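PDB 2VBF: branched-chain alpha-ketoacid decarboxylase from Lactococcus lactis, which probably decarboxylates branched-chain and aromatic alpha-keto acids to aldehydes, using thiamine diphosphate and a magnesium ion. Local coordinates for residues E42-P47 and K65-A70; N69-N74 and V459-L464. One frame throughout, in Å; residues are numbered along the deposited sequence.

Contact 1 of 2, residues E42-P47 and K65-A70; sequences EIFGVP and KWIGNA. With TPP (thiamine diphosphate), chain D.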
loop_
_atom_site.group_PDB
_atom_site.type_symbol
_atom_site.label_atom_id
_atom_site.label_comp_id
_atom_site.label_asym_id
_atom_site.label_seq_id
_atom_site.Cartn_x
_atom_site.Cartn_y
_atom_site.Cartn_z
ATOM N N GLU A 42 17.576 -1.336 14.244
ATOM C CA GLU A 42 16.219 -1.862 14.185
ATOM C C GLU A 42 15.880 -2.082 12.722
ATOM O O GLU A 42 16.226 -1.242 11.901
ATOM C CB GLU A 42 15.213 -0.860 14.786
ATOM C CG GLU A 42 15.122 -0.843 16.311
ATOM C CD GLU A 42 16.122 0.072 17.006
ATOM O OE1 GLU A 42 16.750 0.949 16.371
ATOM O OE2 GLU A 42 16.262 -0.069 18.237
ATOM N N ILE A 43 15.205 -3.193 12.408
ATOM C CA ILE A 43 14.731 -3.476 11.047
ATOM C C ILE A 43 13.227 -3.662 11.088
ATOM O O ILE A 43 12.703 -4.415 11.917
ATOM C CB ILE A 43 15.405 -4.729 10.431
ATOM C CG1 ILE A 43 16.917 -4.500 10.353
ATOM C CG2 ILE A 43 14.826 -5.073 9.057
ATOM C CD1 ILE A 43 17.719 -5.616 9.699
ATOM N N PHE A 44 12.548 -2.963 10.186
ATOM C CA PHE A 44 11.087 -3.035 10.094
ATOM C C PHE A 44 10.647 -4.016 9.015
ATOM O O PHE A 44 11.463 -4.580 8.294
ATOM C CB PHE A 44 10.528 -1.640 9.861
ATOM C CG PHE A 44 10.954 -0.660 10.917
ATOM C CD1 PHE A 44 10.342 -0.663 12.165
ATOM C CD2 PHE A 44 11.994 0.217 10.690
ATOM C CE1 PHE A 44 10.754 0.223 13.161
ATOM C CE2 PHE A 44 12.414 1.119 11.674
ATOM C CZ PHE A 44 11.788 1.114 12.914
ATOM N N GLY A 45 9.342 -4.259 8.952
ATOM C CA GLY A 45 8.768 -5.028 7.858
ATOM C C GLY A 45 7.737 -6.065 8.248
ATOM O O GLY A 45 7.176 -6.032 9.336
ATOM N N VAL A 46 7.539 -7.021 7.355
ATOM C CA VAL A 46 6.518 -8.049 7.520
ATOM C C VAL A 46 7.066 -9.379 7.039
ATOM O O VAL A 46 7.659 -9.451 5.942
ATOM C CB VAL A 46 5.220 -7.710 6.742
ATOM C CG1 VAL A 46 4.146 -8.836 6.892
ATOM C CG2 VAL A 46 4.634 -6.357 7.190
ATOM N N PRO A 47 6.893 -10.442 7.856
ATOM C CA PRO A 47 7.377 -11.747 7.420
ATOM C C PRO A 47 6.638 -12.365 6.235
ATOM O O PRO A 47 5.483 -12.036 5.975
ATOM C CB PRO A 47 7.151 -12.645 8.661
ATOM C CG PRO A 47 6.904 -11.749 9.769
ATOM C CD PRO A 47 6.265 -10.526 9.187
ATOM N N LYS A 65 17.304 -5.261 16.388
ATOM C CA LYS A 65 15.985 -5.723 16.786
ATOM C C LYS A 65 15.039 -5.755 15.586
ATOM O O LYS A 65 14.969 -4.794 14.828
ATOM C CB LYS A 65 15.408 -4.802 17.867
ATOM C CG LYS A 65 14.191 -5.387 18.569
ATOM C CD LYS A 65 13.544 -4.398 19.522
ATOM C CE LYS A 65 12.204 -4.933 20.041
ATOM N NZ LYS A 65 11.642 -4.125 21.162
ATOM N N TRP A 66 14.313 -6.862 15.436
ATOM C CA TRP A 66 13.179 -6.929 14.515
ATOM C C TRP A 66 11.998 -6.189 15.140
ATOM O O TRP A 66 11.595 -6.478 16.278
ATOM C CB TRP A 66 12.791 -8.375 14.233
ATOM C CG TRP A 66 11.554 -8.527 13.404
ATOM C CD1 TRP A 66 10.346 -9.001 13.814
ATOM C CD2 TRP A 66 11.409 -8.180 12.028
ATOM N NE1 TRP A 66 9.454 -8.987 12.762
ATOM C CE2 TRP A 66 10.086 -8.476 11.657
ATOM C CE3 TRP A 66 12.269 -7.650 11.072
ATOM C CZ2 TRP A 66 9.613 -8.276 10.358
ATOM C CZ3 TRP A 66 11.804 -7.441 9.794
ATOM C CH2 TRP A 66 10.487 -7.761 9.440
ATOM N N ILE A 67 11.429 -5.248 14.387
ATOM C CA ILE A 67 10.205 -4.573 14.794
ATOM C C ILE A 67 9.178 -4.777 13.682
ATOM O O ILE A 67 9.164 -4.044 12.694
ATOM C CB ILE A 67 10.451 -3.096 15.112
ATOM C CG1 ILE A 67 11.515 -2.990 16.223
ATOM C CG2 ILE A 67 9.151 -2.412 15.553
ATOM C CD1 ILE A 67 11.695 -1.620 16.794
ATOM N N GLY A 68 8.329 -5.786 13.859
ATOM C CA GLY A 68 7.393 -6.192 12.807
ATOM C C GLY A 68 6.248 -5.218 12.747
ATOM O O GLY A 68 5.748 -4.794 13.788
ATOM N N ASN A 69 5.846 -4.855 11.527
ATOM C CA ASN A 69 4.708 -3.962 11.279
ATOM C C ASN A 69 3.432 -4.749 10.945
ATOM O O ASN A 69 3.499 -5.931 10.611
ATOM C CB ASN A 69 5.052 -3.055 10.101
ATOM C CG ASN A 69 6.197 -2.131 10.416
ATOM O OD1 ASN A 69 7.341 -2.417 10.100
ATOM N ND2 ASN A 69 5.900 -1.030 11.099
ATOM N N ALA A 70 2.277 -4.072 11.010
ATOM C CA ALA A 70 1.011 -4.677 10.597
ATOM C C ALA A 70 0.989 -4.873 9.071
ATOM O O ALA A 70 0.597 -5.947 8.591
ATOM C CB ALA A 70 -0.165 -3.820 11.065
HETATM N "N1'" TPP D . 2.529 -9.945 3.364
HETATM C "C2'" TPP D . 1.570 -9.955 2.374
HETATM C CM2 TPP D . 1.050 -8.662 1.834
HETATM N "N3'" TPP D . 1.122 -11.154 1.900
HETATM C "C4'" TPP D . 1.605 -12.349 2.404
HETATM N "N4'" TPP D . 1.143 -13.468 1.860
HETATM C "C5'" TPP D . 2.563 -12.350 3.428
HETATM C "C6'" TPP D . 3.014 -11.122 3.904
HETATM C "C7'" TPP D . 3.088 -13.663 4.017
HETATM N N3 TPP D . 2.070 -14.395 4.780
HETATM C C2 TPP D . 1.271 -15.429 4.300
HETATM S S1 TPP D . 0.220 -16.071 5.352
HETATM C C5 TPP D . 0.757 -15.054 6.485
HETATM C C4 TPP D . 1.775 -14.183 6.087
HETATM C CM4 TPP D . 2.445 -13.150 6.956
HETATM C C6 TPP D . 0.129 -15.174 7.846
HETATM C C7 TPP D . -1.363 -14.856 7.882
HETATM O O7 TPP D . -1.717 -14.935 9.253
HETATM P PA TPP D . -3.248 -15.028 9.749
HETATM O O1A TPP D . -4.031 -14.026 8.915
HETATM O O2A TPP D . -3.256 -14.701 11.223
HETATM O O3A TPP D . -3.718 -16.503 9.355
HETATM P PB TPP D . -3.686 -17.847 10.269
HETATM O O1B TPP D . -2.837 -18.821 9.510
HETATM O O2B TPP D . -5.104 -18.310 10.395
HETATM O O3B TPP D . -3.127 -17.479 11.617
#

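Contact 2 of 2, residues N69-N74 and V459-L464; sequences NANELN and VQELGL. With TPP (thiamine diphosphate), chain D.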
loop_
_atom_site.group_PDB
_atom_site.type_symbol
_atom_site.label_atom_id
_atom_site.label_comp_id
_atom_site.label_asym_id
_atom_site.label_seq_id
_atom_site.Cartn_x
_atom_site.Cartn_y
_atom_site.Cartn_z
ATOM N N ASN A 69 5.846 -4.855 11.527
ATOM C CA ASN A 69 4.708 -3.962 11.279
ATOM C C ASN A 69 3.432 -4.749 10.945
ATOM O O ASN A 69 3.499 -5.931 10.611
ATOM C CB ASN A 69 5.052 -3.055 10.101
ATOM C CG ASN A 69 6.197 -2.131 10.416
ATOM O OD1 ASN A 69 7.341 -2.417 10.100
ATOM N ND2 ASN A 69 5.900 -1.030 11.099
ATOM N N ALA A 70 2.277 -4.072 11.010
ATOM C CA ALA A 70 1.011 -4.677 10.597
ATOM C C ALA A 70 0.989 -4.873 9.071
ATOM O O ALA A 70 0.597 -5.947 8.591
ATOM C CB ALA A 70 -0.165 -3.820 11.065
ATOM N N ASN A 71 1.407 -3.853 8.312
ATOM C CA ASN A 71 1.529 -3.969 6.862
ATOM C C ASN A 71 2.811 -3.353 6.294
ATOM O O ASN A 71 3.528 -2.598 6.973
ATOM C CB ASN A 71 0.267 -3.486 6.111
ATOM C CG ASN A 71 0.031 -1.987 6.180
ATOM O OD1 ASN A 71 0.951 -1.168 6.135
ATOM N ND2 ASN A 71 -1.249 -1.615 6.221
ATOM N N GLU A 72 3.081 -3.681 5.036
ATOM C CA GLU A 72 4.326 -3.261 4.377
ATOM C C GLU A 72 4.396 -1.784 4.007
ATOM O O GLU A 72 5.479 -1.178 4.049
ATOM C CB GLU A 72 4.609 -4.115 3.143
ATOM C CG GLU A 72 4.935 -5.552 3.484
ATOM C CD GLU A 72 3.709 -6.460 3.595
ATOM O OE1 GLU A 72 2.547 -5.974 3.630
ATOM O OE2 GLU A 72 3.919 -7.690 3.647
ATOM N N LEU A 73 3.277 -1.196 3.588
ATOM C CA LEU A 73 3.289 0.226 3.312
ATOM C C LEU A 73 3.715 0.976 4.571
ATOM O O LEU A 73 4.571 1.861 4.528
ATOM C CB LEU A 73 1.924 0.731 2.819
ATOM C CG LEU A 73 1.903 2.218 2.454
ATOM C CD1 LEU A 73 2.908 2.589 1.353
ATOM C CD2 LEU A 73 0.504 2.696 2.075
ATOM N N ASN A 74 3.128 0.599 5.706
ATOM C CA ASN A 74 3.464 1.226 6.964
ATOM C C ASN A 74 4.924 1.015 7.337
ATOM O O ASN A 74 5.557 1.959 7.832
ATOM C CB ASN A 74 2.533 0.753 8.083
ATOM C CG ASN A 74 1.084 1.172 7.838
ATOM O OD1 ASN A 74 0.808 1.999 6.959
ATOM N ND2 ASN A 74 0.147 0.591 8.596
ATOM N N VAL A 459 -3.610 3.543 10.496
ATOM C CA VAL A 459 -3.964 3.345 11.900
ATOM C C VAL A 459 -3.435 2.053 12.537
ATOM O O VAL A 459 -3.173 2.024 13.736
ATOM C CB VAL A 459 -5.517 3.409 12.080
ATOM C CG1 VAL A 459 -6.165 2.189 11.458
ATOM C CG2 VAL A 459 -5.888 3.532 13.566
ATOM N N GLN A 460 -3.241 0.994 11.747
ATOM C CA GLN A 460 -2.912 -0.320 12.318
ATOM C C GLN A 460 -1.561 -0.383 13.021
ATOM O O GLN A 460 -1.329 -1.328 13.797
ATOM C CB GLN A 460 -3.061 -1.466 11.309
ATOM C CG GLN A 460 -2.359 -1.262 9.979
ATOM C CD GLN A 460 -3.260 -0.592 8.968
ATOM O OE1 GLN A 460 -3.221 0.632 8.783
ATOM N NE2 GLN A 460 -4.117 -1.379 8.349
ATOM N N GLU A 461 -0.677 0.601 12.813
ATOM C CA GLU A 461 0.607 0.599 13.552
ATOM C C GLU A 461 0.455 1.032 15.021
ATOM O O GLU A 461 1.426 1.041 15.779
ATOM C CB GLU A 461 1.681 1.432 12.862
ATOM C CG GLU A 461 2.039 0.961 11.436
ATOM C CD GLU A 461 2.162 -0.541 11.277
ATOM O OE1 GLU A 461 2.922 -1.155 12.051
ATOM O OE2 GLU A 461 1.500 -1.117 10.373
ATOM N N LEU A 462 -0.760 1.392 15.424
ATOM C CA LEU A 462 -1.077 1.546 16.844
ATOM C C LEU A 462 -0.642 0.291 17.633
ATOM O O LEU A 462 -0.098 0.411 18.726
ATOM C CB LEU A 462 -2.578 1.825 17.002
ATOM C CG LEU A 462 -3.178 2.464 18.247
ATOM C CD1 LEU A 462 -2.280 3.493 18.892
ATOM C CD2 LEU A 462 -4.527 3.083 17.866
ATOM N N GLY A 463 -0.844 -0.908 17.081
ATOM C CA GLY A 463 -0.416 -2.140 17.746
ATOM C C GLY A 463 1.070 -2.156 18.072
ATOM O O GLY A 463 1.474 -2.447 19.198
ATOM N N LEU A 464 1.886 -1.841 17.069
ATOM C CA LEU A 464 3.324 -1.720 17.243
ATOM C C LEU A 464 3.695 -0.722 18.336
ATOM O O LEU A 464 4.568 -0.992 19.156
ATOM C CB LEU A 464 3.955 -1.313 15.904
ATOM C CG LEU A 464 5.465 -1.064 15.850
ATOM C CD1 LEU A 464 5.972 -1.201 14.402
ATOM C CD2 LEU A 464 5.849 0.295 16.426
HETATM N "N1'" TPP D . 2.529 -9.945 3.364
HETATM C "C2'" TPP D . 1.570 -9.955 2.374
HETATM C CM2 TPP D . 1.050 -8.662 1.834
HETATM N "N3'" TPP D . 1.122 -11.154 1.900
HETATM C "C4'" TPP D . 1.605 -12.349 2.404
HETATM N "N4'" TPP D . 1.143 -13.468 1.860
HETATM C "C5'" TPP D . 2.563 -12.350 3.428
HETATM C "C6'" TPP D . 3.014 -11.122 3.904
HETATM C "C7'" TPP D . 3.088 -13.663 4.017
HETATM N N3 TPP D . 2.070 -14.395 4.780
HETATM C C2 TPP D . 1.271 -15.429 4.300
HETATM S S1 TPP D . 0.220 -16.071 5.352
HETATM C C5 TPP D . 0.757 -15.054 6.485
HETATM C C4 TPP D . 1.775 -14.183 6.087
HETATM C CM4 TPP D . 2.445 -13.150 6.956
HETATM C C6 TPP D . 0.129 -15.174 7.846
HETATM C C7 TPP D . -1.363 -14.856 7.882
HETATM O O7 TPP D . -1.717 -14.935 9.253
HETATM P PA TPP D . -3.248 -15.028 9.749
HETATM O O1A TPP D . -4.031 -14.026 8.915
HETATM O O2A TPP D . -3.256 -14.701 11.223
HETATM O O3A TPP D . -3.718 -16.503 9.355
HETATM P PB TPP D . -3.686 -17.847 10.269
HETATM O O1B TPP D . -2.837 -18.821 9.510
HETATM O O2B TPP D . -5.104 -18.310 10.395
HETATM O O3B TPP D . -3.127 -17.479 11.617
#

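Contact 1 of 2, residues E42-P47 and K65-A70
I43 sits between K65 and I67 in a parallel ladder whose short strand axes approach to 4.8 Å and are inclined by 26°. I43 N donates to K65 O at 2.9 Å, and I43 O receives I67 N in a nearly straight bond (176°). At the end of strand 42-45, G45 O accepts from N69 N at 2.8 Å, while G45 N reaches N69 OD1 at 3.0 Å, in the plane of that carbonyl, so one asparagine grips the glycine's N and O.

On one sheet face, I67 CD1 packs on E42 CG, and I67 CB lies 3.8 Å from F44 CD1. On the other, W66 CG lies anti to its backbone N (chi1 174°), carrying the indole across toward strand 42-45: CZ3 comes 3.2 Å from F44 O and CH2 3.4 Å from G45 C. With alanine in place of W66, a gap would probably open against the F44-G45 backbone and beside I43 CG2. The backbone angles at G45 alone call for glycine; a CB would also press on W66 CH2. Asparagine and indole are likely to hold the strand end of this beta-alpha-beta unit, from which V46 and P47 meet the thiamine diphosphate pyrimidine, P47 O 3.3 Å from C6'.

Contact 2 of 2, residues N69-N74 and V459-L464
E461 reaches N69, A70 and N74 through a folded side chain: CG stands anti to the carbonyl carbon (chi1 -60°) and a second bend at chi2 (-42°) turns the carboxylate toward the start of helix 72-86. N74, with its CG likewise beside its own backbone N, extends its amide to meet it. The two oxygens are met differently. OE1 takes A70 N on its syn lone pair at 3.2 Å, and also N69 ND2 at 3.1 Å, which arrives from above the carboxylate plane. OE2 uses its anti lone pair for N74 ND2, at 2.8 Å and within the plane of the N74 amide; A70 N and N71 N each add a weak bond to the same oxygen. N74 CB also packs on E461 CG at 3.4 Å.

Q460 bends over the neighbouring side: its CG rests on A70 CB at 3.5 Å, and its OE1 receives a weak bond from N74 ND2. The Q460 and N71 side chains cross at about a right angle, their amide planes 47° apart. The NE2 of Q460 turns to Q460 OE1 and Q456 O of the second subunit, while N71 ND2 donates to L457 O there. L464 CD1 lies against N69 ND2 at 3.3 Å.

N71 occupies the N-cap position, and E72, in the first turn, places OE2 2.7 Å from thiamine diphosphate N1', the glutamate-pyrimidine contact known from this enzyme family. Buried E461 thus receives backbone and amide N-H groups just before and within that turn. These bonds tie the start of helix 72-86 to the C-terminal TPP-binding domain, and the donors, with the nearby helix N-terminus, would be expected to stabilise a negative carboxylate.

Overall arrangement
Contacts 1 and 2 have centres 10 Å apart and share N69 and A70, the link from strand 65-68 to helix 72-86. Contact 1 joins neighbouring strands of the N-terminal six-stranded parallel sheet, in which 65-68 is outermost within this chain; contact 2 spans 384 intervening residues to segment 459-464 of the C-terminal TPP-binding domain. They meet directly where I67 CG2 packs on L464 CD1 at 3.6 Å and V46 CB on E72 OE2 at 3.4 Å. V46, P47 and E72 meet the same thiamine diphosphate, whose site is completed by S454, T402 and G425, among others, of the second subunit, while E461 anchors the same connection to the C-terminal domain from farther off.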